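Local coordinates for histidine-containing phosphotransfer protein (Oryza sativa, PDB 1YVI), which relays phosphoryl groups from cytokinin sensor histidine kinases to B-type response regulators, acting as a positive regulator of cytokinin signalling, at residues H80-K83 / G84-S88; F101-F104 / C105-S109; V69-F72 / D73-D76. All coordinates share one frame; numbering follows the deposited sequence.

Contact 1: residues H80-K83 / G84-S88; sequences HQLK and GSSAS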
loop_
_atom_site.group_PDB
_atom_site.type_symbol
_atom_site.label_atom_id
_atom_site.label_comp_id
_atom_site.label_asym_id
_atom_site.label_seq_id
_atom_site.Cartn_x
_atom_site.Cartn_y
_atom_site.Cartn_z
ATOM N N HIS A 80 -0.811 12.995 0.708
ATOM C CA HIS A 80 -0.690 13.121 -0.728
ATOM C C HIS A 80 0.459 12.233 -1.212
ATOM O O HIS A 80 0.361 11.593 -2.235
ATOM C CB HIS A 80 -0.385 14.601 -1.071
ATOM C CG HIS A 80 -0.264 14.878 -2.544
ATOM N ND1 HIS A 80 0.961 14.994 -3.185
ATOM C CD2 HIS A 80 -1.214 15.044 -3.506
ATOM C CE1 HIS A 80 0.760 15.189 -4.483
ATOM N NE2 HIS A 80 -0.550 15.252 -4.699
ATOM N N GLN A 81 1.561 12.209 -0.467
ATOM C CA GLN A 81 2.674 11.302 -0.807
ATOM C C GLN A 81 2.208 9.856 -0.795
ATOM O O GLN A 81 2.606 9.101 -1.667
ATOM C CB GLN A 81 3.800 11.371 0.214
ATOM C CG GLN A 81 4.626 12.530 0.145
ATOM C CD GLN A 81 6.011 12.278 0.770
ATOM O OE1 GLN A 81 6.973 12.949 0.408
ATOM N NE2 GLN A 81 6.102 11.349 1.718
ATOM N N LEU A 82 1.481 9.451 0.253
ATOM C CA LEU A 82 1.060 8.050 0.368
ATOM C C LEU A 82 0.087 7.728 -0.779
ATOM O O LEU A 82 0.100 6.643 -1.289
ATOM C CB LEU A 82 0.379 7.783 1.720
ATOM C CG LEU A 82 -0.097 6.358 1.994
ATOM C CD1 LEU A 82 1.033 5.345 1.784
ATOM C CD2 LEU A 82 -0.648 6.284 3.423
ATOM N N LYS A 83 -0.781 8.680 -1.121
ATOM C CA LYS A 83 -1.712 8.539 -2.225
ATOM C C LYS A 83 -0.966 8.246 -3.515
ATOM O O LYS A 83 -1.336 7.337 -4.263
ATOM C CB LYS A 83 -2.488 9.823 -2.437
ATOM C CG LYS A 83 -3.641 9.584 -3.378
ATOM C CD LYS A 83 -4.133 10.846 -3.974
ATOM C CE LYS A 83 -3.465 11.147 -5.262
ATOM N NZ LYS A 83 -4.349 10.699 -6.369
ATOM N N GLY A 84 0.066 9.046 -3.786
ATOM C CA GLY A 84 0.928 8.824 -4.946
ATOM C C GLY A 84 1.707 7.520 -4.941
ATOM O O GLY A 84 1.738 6.843 -5.967
ATOM N N SER A 85 2.369 7.141 -3.835
ATOM C CA SER A 85 3.027 5.849 -3.812
ATOM C C SER A 85 2.071 4.650 -3.926
ATOM O O SER A 85 2.401 3.627 -4.571
ATOM C CB SER A 85 3.989 5.672 -2.616
ATOM O OG SER A 85 3.248 5.622 -1.411
ATOM N N SER A 86 0.907 4.763 -3.285
ATOM C CA SER A 86 -0.104 3.738 -3.377
ATOM C C SER A 86 -0.589 3.650 -4.832
ATOM O O SER A 86 -0.721 2.551 -5.350
ATOM C CB SER A 86 -1.306 4.067 -2.442
ATOM O OG SER A 86 -0.782 4.087 -1.111
ATOM N N ALA A 87 -0.855 4.773 -5.495
ATOM C CA ALA A 87 -1.332 4.713 -6.883
ATOM C C ALA A 87 -0.314 3.943 -7.782
ATOM O O ALA A 87 -0.668 3.071 -8.607
ATOM C CB ALA A 87 -1.562 6.158 -7.411
ATOM N N SER A 88 0.964 4.240 -7.570
ATOM C CA SER A 88 2.055 3.704 -8.393
ATOM C C SER A 88 2.288 2.213 -8.213
ATOM O O SER A 88 2.799 1.566 -9.117
ATOM C CB SER A 88 3.354 4.439 -8.030
ATOM O OG SER A 88 3.295 5.760 -8.519
#
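S86 grips the carbonyl oxygen of L82 twice: S86 OG lies 2.7 Å from L82 O and S86 N 2.9 Å from it, the two donors arriving from opposite faces of the carbonyl plane. Serine suits the place because its OG, set beside its own backbone N and anti to the carbonyl carbon (chi1 -62°), is brought back to L82 O one turn earlier. S85 OG adds a weak third bond to the same oxygen. This is the tight side: L82 CD1 packs 3.6 Å from S86 OG, while F50 and A54 of helix 42-65 and V94 and C98 of helix 92-106 close round L82 and S86. Without the hydroxyl, as with an alanine here, L82 O would probably keep its main-chain bond but lose its strong hydroxyl partner, and L82 CD1 one of its close neighbours. On the looser, solvent side, H80 and Q81 meet the following turn through their carbonyls, H80 O accepting from G84 N at 3.0 Å. K83 bends in its outer chain, placing NZ 6.2 Å from H80 NE2, and G84 adds no side chain to this surface. H80, K83 and G84 spell the His-x-x-Lys-Gly signature of the HPt four-helix bundle, with H80 the predicted phosphorylation site.

Contact 2: residues F101-F104 / C105-S109; sequences FRQF and CQDKS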
loop_
_atom_site.group_PDB
_atom_site.type_symbol
_atom_site.label_atom_id
_atom_site.label_comp_id
_atom_site.label_asym_id
_atom_site.label_seq_id
_atom_site.Cartn_x
_atom_site.Cartn_y
_atom_site.Cartn_z
ATOM N N PHE A 101 -9.240 11.594 2.733
ATOM C CA PHE A 101 -8.519 12.038 3.926
ATOM C C PHE A 101 -8.250 13.537 3.850
ATOM O O PHE A 101 -8.250 14.227 4.886
ATOM C CB PHE A 101 -7.232 11.155 4.015
ATOM C CG PHE A 101 -6.512 11.155 5.338
ATOM C CD1 PHE A 101 -6.371 12.308 6.114
ATOM C CD2 PHE A 101 -5.865 9.990 5.764
ATOM C CE1 PHE A 101 -5.632 12.285 7.322
ATOM C CE2 PHE A 101 -5.112 9.974 6.997
ATOM C CZ PHE A 101 -5.011 11.111 7.764
ATOM N N ARG A 102 -8.057 14.080 2.632
ATOM C CA ARG A 102 -7.845 15.550 2.462
ATOM C C ARG A 102 -8.926 16.431 3.106
ATOM O O ARG A 102 -8.663 17.564 3.539
ATOM C CB ARG A 102 -7.824 15.962 0.975
ATOM C CG ARG A 102 -6.630 15.431 0.163
ATOM C CD ARG A 102 -6.249 16.357 -1.014
ATOM N NE ARG A 102 -5.590 17.567 -0.556
ATOM C CZ ARG A 102 -5.691 18.761 -1.135
ATOM N NH1 ARG A 102 -6.413 18.917 -2.247
ATOM N NH2 ARG A 102 -5.064 19.812 -0.594
ATOM N N GLN A 103 -10.174 15.974 3.033
ATOM C CA GLN A 103 -11.289 16.775 3.574
ATOM C C GLN A 103 -11.087 17.078 5.084
ATOM O O GLN A 103 -11.365 18.176 5.522
ATOM C CB GLN A 103 -12.619 16.072 3.335
ATOM C CG GLN A 103 -13.818 16.887 3.793
ATOM C CD GLN A 103 -13.965 18.154 3.005
ATOM O OE1 GLN A 103 -14.016 18.108 1.786
ATOM N NE2 GLN A 103 -14.042 19.304 3.696
ATOM N N PHE A 104 -10.632 16.097 5.849
ATOM C CA PHE A 104 -10.350 16.274 7.291
ATOM C C PHE A 104 -9.233 17.257 7.557
ATOM O O PHE A 104 -9.233 17.920 8.584
ATOM C CB PHE A 104 -10.136 14.924 7.966
ATOM C CG PHE A 104 -11.195 13.922 7.595
ATOM C CD1 PHE A 104 -12.575 14.208 7.857
ATOM C CD2 PHE A 104 -10.870 12.758 6.951
ATOM C CE1 PHE A 104 -13.549 13.335 7.472
ATOM C CE2 PHE A 104 -11.868 11.851 6.543
ATOM C CZ PHE A 104 -13.221 12.151 6.813
ATOM N N CYS A 105 -8.268 17.355 6.634
ATOM C CA CYS A 105 -7.214 18.413 6.704
ATOM C C CYS A 105 -7.784 19.771 6.431
ATOM O O CYS A 105 -7.504 20.710 7.160
ATOM C CB CYS A 105 -6.096 18.136 5.702
ATOM S SG CYS A 105 -5.181 16.652 6.137
ATOM N N GLN A 106 -8.653 19.858 5.428
ATOM C CA GLN A 106 -9.361 21.099 5.157
ATOM C C GLN A 106 -10.276 21.521 6.294
ATOM O O GLN A 106 -10.391 22.713 6.583
ATOM C CB GLN A 106 -10.184 20.970 3.876
ATOM C CG GLN A 106 -11.215 22.095 3.747
ATOM C CD GLN A 106 -11.741 22.278 2.339
ATOM O OE1 GLN A 106 -12.318 21.362 1.739
ATOM N NE2 GLN A 106 -11.541 23.481 1.798
ATOM N N ASP A 107 -10.941 20.554 6.940
ATOM C CA ASP A 107 -11.803 20.834 8.104
ATOM C C ASP A 107 -10.988 21.135 9.337
ATOM O O ASP A 107 -11.540 21.502 10.387
ATOM C CB ASP A 107 -12.701 19.615 8.431
ATOM C CG ASP A 107 -13.770 19.364 7.372
ATOM O OD1 ASP A 107 -13.947 20.227 6.473
ATOM O OD2 ASP A 107 -14.395 18.278 7.410
ATOM N N LYS A 108 -9.681 20.918 9.247
ATOM C CA LYS A 108 -8.802 21.036 10.388
ATOM C C LYS A 108 -9.326 20.223 11.594
ATOM O O LYS A 108 -9.450 20.719 12.701
ATOM C CB LYS A 108 -8.573 22.491 10.759
ATOM C CG LYS A 108 -7.961 23.310 9.589
ATOM C CD LYS A 108 -7.820 24.768 10.021
ATOM C CE LYS A 108 -6.889 25.536 9.133
ATOM N NZ LYS A 108 -6.253 26.660 9.920
ATOM N N SER A 109 -9.630 18.947 11.335
ATOM C CA SER A 109 -10.185 18.047 12.333
ATOM C C SER A 109 -9.158 16.960 12.680
ATOM O O SER A 109 -8.979 16.004 11.948
ATOM C CB SER A 109 -11.410 17.361 11.726
ATOM O OG SER A 109 -12.054 16.519 12.678
HETATM O O HOH W 1 -14.696 20.031 0.517
#
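Q103 folds its side chain down the helix to meet both Q106 and D107, one turn further on. From CB the chain starts anti to the backbone N (chi1 -176°), then bends at chi2, which carries the amide over the next turn instead of straight out into solvent. CG passes 3.9 Å from D107 OD2, and CD lies 3.8 Å from Q106 OE1. At the tip NE2 gives its main bond to D107 OD1, 2.9 Å away, with a weak second one to Q106 OE1. The carboxylate oxygen lies in the plane of the Q103 amide, yet the amide nitrogen meets it from above the carboxylate plane, 40° out. OE1 of Q103 faces a water that also donates to Q106 OE1, although the water's separation from Q103 is doubtfully short. Beneath these side chains D107 N bonds to Q103 O at 2.8 Å. The helix then closes in a Schellman motif: K108 takes positive phi and S109 N reaches back to F104 O, 3.0 Å away and almost straight. S109 OG in turn caps G112 N, starting helix 110-142, on which F101 and F104 pack. Since D107 puts a negative charge near outward-facing carbonyls at a helix C-terminus, it is probably somewhat disfavoured there, and the N-H that Q103 gives to D107 OD1 would partly offset that cost.

Contact 3: residues V69-F72 / D73-D76; sequences VVNF and DKVD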
loop_
_atom_site.group_PDB
_atom_site.type_symbol
_atom_site.label_atom_id
_atom_site.label_comp_id
_atom_site.label_asym_id
_atom_site.label_seq_id
_atom_site.Cartn_x
_atom_site.Cartn_y
_atom_site.Cartn_z
ATOM N N VAL A 69 -0.491 21.390 18.651
ATOM C CA VAL A 69 -1.032 22.103 17.525
ATOM C C VAL A 69 -0.765 21.236 16.277
ATOM O O VAL A 69 0.368 20.831 16.047
ATOM C CB VAL A 69 -0.372 23.523 17.435
ATOM C CG1 VAL A 69 -0.874 24.304 16.242
ATOM C CG2 VAL A 69 -0.653 24.323 18.767
ATOM N N VAL A 70 -1.796 20.907 15.516
ATOM C CA VAL A 70 -1.591 19.999 14.387
ATOM C C VAL A 70 -1.271 20.849 13.175
ATOM O O VAL A 70 -1.967 21.849 12.900
ATOM C CB VAL A 70 -2.816 19.124 14.103
ATOM C CG1 VAL A 70 -2.593 18.337 12.823
ATOM C CG2 VAL A 70 -3.032 18.146 15.263
ATOM N N ASN A 71 -0.211 20.465 12.455
ATOM C CA ASN A 71 0.111 21.142 11.194
ATOM C C ASN A 71 -0.663 20.384 10.112
ATOM O O ASN A 71 -0.139 19.408 9.575
ATOM C CB ASN A 71 1.601 21.039 10.932
ATOM C CG ASN A 71 2.013 21.707 9.647
ATOM O OD1 ASN A 71 1.190 22.080 8.806
ATOM N ND2 ASN A 71 3.311 21.910 9.513
ATOM N N PHE A 72 -1.883 20.846 9.796
ATOM C CA PHE A 72 -2.733 20.162 8.834
ATOM C C PHE A 72 -2.202 20.229 7.400
ATOM O O PHE A 72 -2.487 19.360 6.601
ATOM C CB PHE A 72 -4.188 20.699 8.928
ATOM C CG PHE A 72 -4.896 20.277 10.201
ATOM C CD1 PHE A 72 -5.314 18.959 10.348
ATOM C CD2 PHE A 72 -5.086 21.182 11.256
ATOM C CE1 PHE A 72 -5.933 18.514 11.533
ATOM C CE2 PHE A 72 -5.714 20.770 12.454
ATOM C CZ PHE A 72 -6.139 19.401 12.583
ATOM N N ASP A 73 -1.443 21.264 7.063
ATOM C CA ASP A 73 -0.845 21.330 5.723
ATOM C C ASP A 73 0.155 20.203 5.510
ATOM O O ASP A 73 0.183 19.639 4.434
ATOM C CB ASP A 73 -0.103 22.643 5.530
ATOM C CG ASP A 73 -1.028 23.830 5.473
ATOM O OD1 ASP A 73 -2.177 23.713 4.998
ATOM O OD2 ASP A 73 -0.541 24.895 5.818
ATOM N N LYS A 74 0.913 19.861 6.560
ATOM C CA LYS A 74 1.902 18.794 6.510
ATOM C C LYS A 74 1.260 17.403 6.558
ATOM O O LYS A 74 1.656 16.482 5.821
ATOM C CB LYS A 74 2.951 18.982 7.612
ATOM C CG LYS A 74 4.214 18.120 7.387
ATOM C CD LYS A 74 5.282 18.430 8.466
ATOM C CE LYS A 74 6.531 17.508 8.306
ATOM N NZ LYS A 74 7.716 18.045 9.087
ATOM N N VAL A 75 0.221 17.242 7.365
ATOM C CA VAL A 75 -0.608 16.043 7.221
ATOM C C VAL A 75 -1.087 15.801 5.806
ATOM O O VAL A 75 -0.992 14.689 5.258
ATOM C CB VAL A 75 -1.815 16.089 8.246
ATOM C CG1 VAL A 75 -2.697 14.788 8.110
ATOM C CG2 VAL A 75 -1.241 16.233 9.700
ATOM N N ASP A 76 -1.646 16.823 5.209
ATOM C CA ASP A 76 -2.215 16.734 3.878
ATOM C C ASP A 76 -1.087 16.355 2.891
ATOM O O ASP A 76 -1.260 15.487 2.029
ATOM C CB ASP A 76 -2.798 18.118 3.577
ATOM C CG ASP A 76 -3.847 18.128 2.493
ATOM O OD1 ASP A 76 -4.197 17.101 1.898
ATOM O OD2 ASP A 76 -4.318 19.244 2.199
#
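N71 caps the start of helix 72-89: its OD1 accepts from K74 N at 3.2 Å, while its own carbonyl oxygen accepts from V75 N at 3.1 Å. The side-chain bond is reasonably straight at the hydrogen (153°), but K74 N stands above the plane of the N71 carboxamide, not on a lone pair. Asparagine suits the N-cap because its short side chain, with CG anti to the backbone N (chi1 180°), can still bring an oxygen to the first turn. The other half of the amide is used too, ND2 resting 3.5 Å from K74 CB, where the side chains of N71 and K74 cross nearly at right angles. On the apolar side V70 CG1 meets V75 CG2 at 4.0 Å, a hydrophobic staple joining the residue before the cap to the fourth helical position after it. The same methyl sits over the centre of the F72 ring, 3.5 Å above its plane. Further out, I61 and L64 of helix 42-65 and F101 and C105 of helix 92-106 surround V75, and C113 of helix 110-142 packs on F72. The capping amide thus supplies an acceptor to an N-H of the first turn, and the acidic side chain of D73, two residues past the cap, would probably interact favourably with the positive end of the helix dipole.

Contacts 2 and 3 form one end of the helical bundle, their centres about 9 Å apart. A salt bridge joins them, R102 NE lying 2.9 Å from D76 OD1, and beside it C105 SG packs 3.7 Å from V75 CG1. The ring of F72 also touches the turn that ends helix 92-106, with CZ 3.4 Å from K108 C. Contact 3 thus starts helix 72-89 where contact 2 finishes helix 92-106. Contact 1 lies further along helix 72-89 and alone holds H80, the predicted phosphohistidine. Its centre is about 18 Å from those of the other two, which tie helix ends together; the nearest atoms of contacts 1 and 2 are about 6 Å apart, without touching.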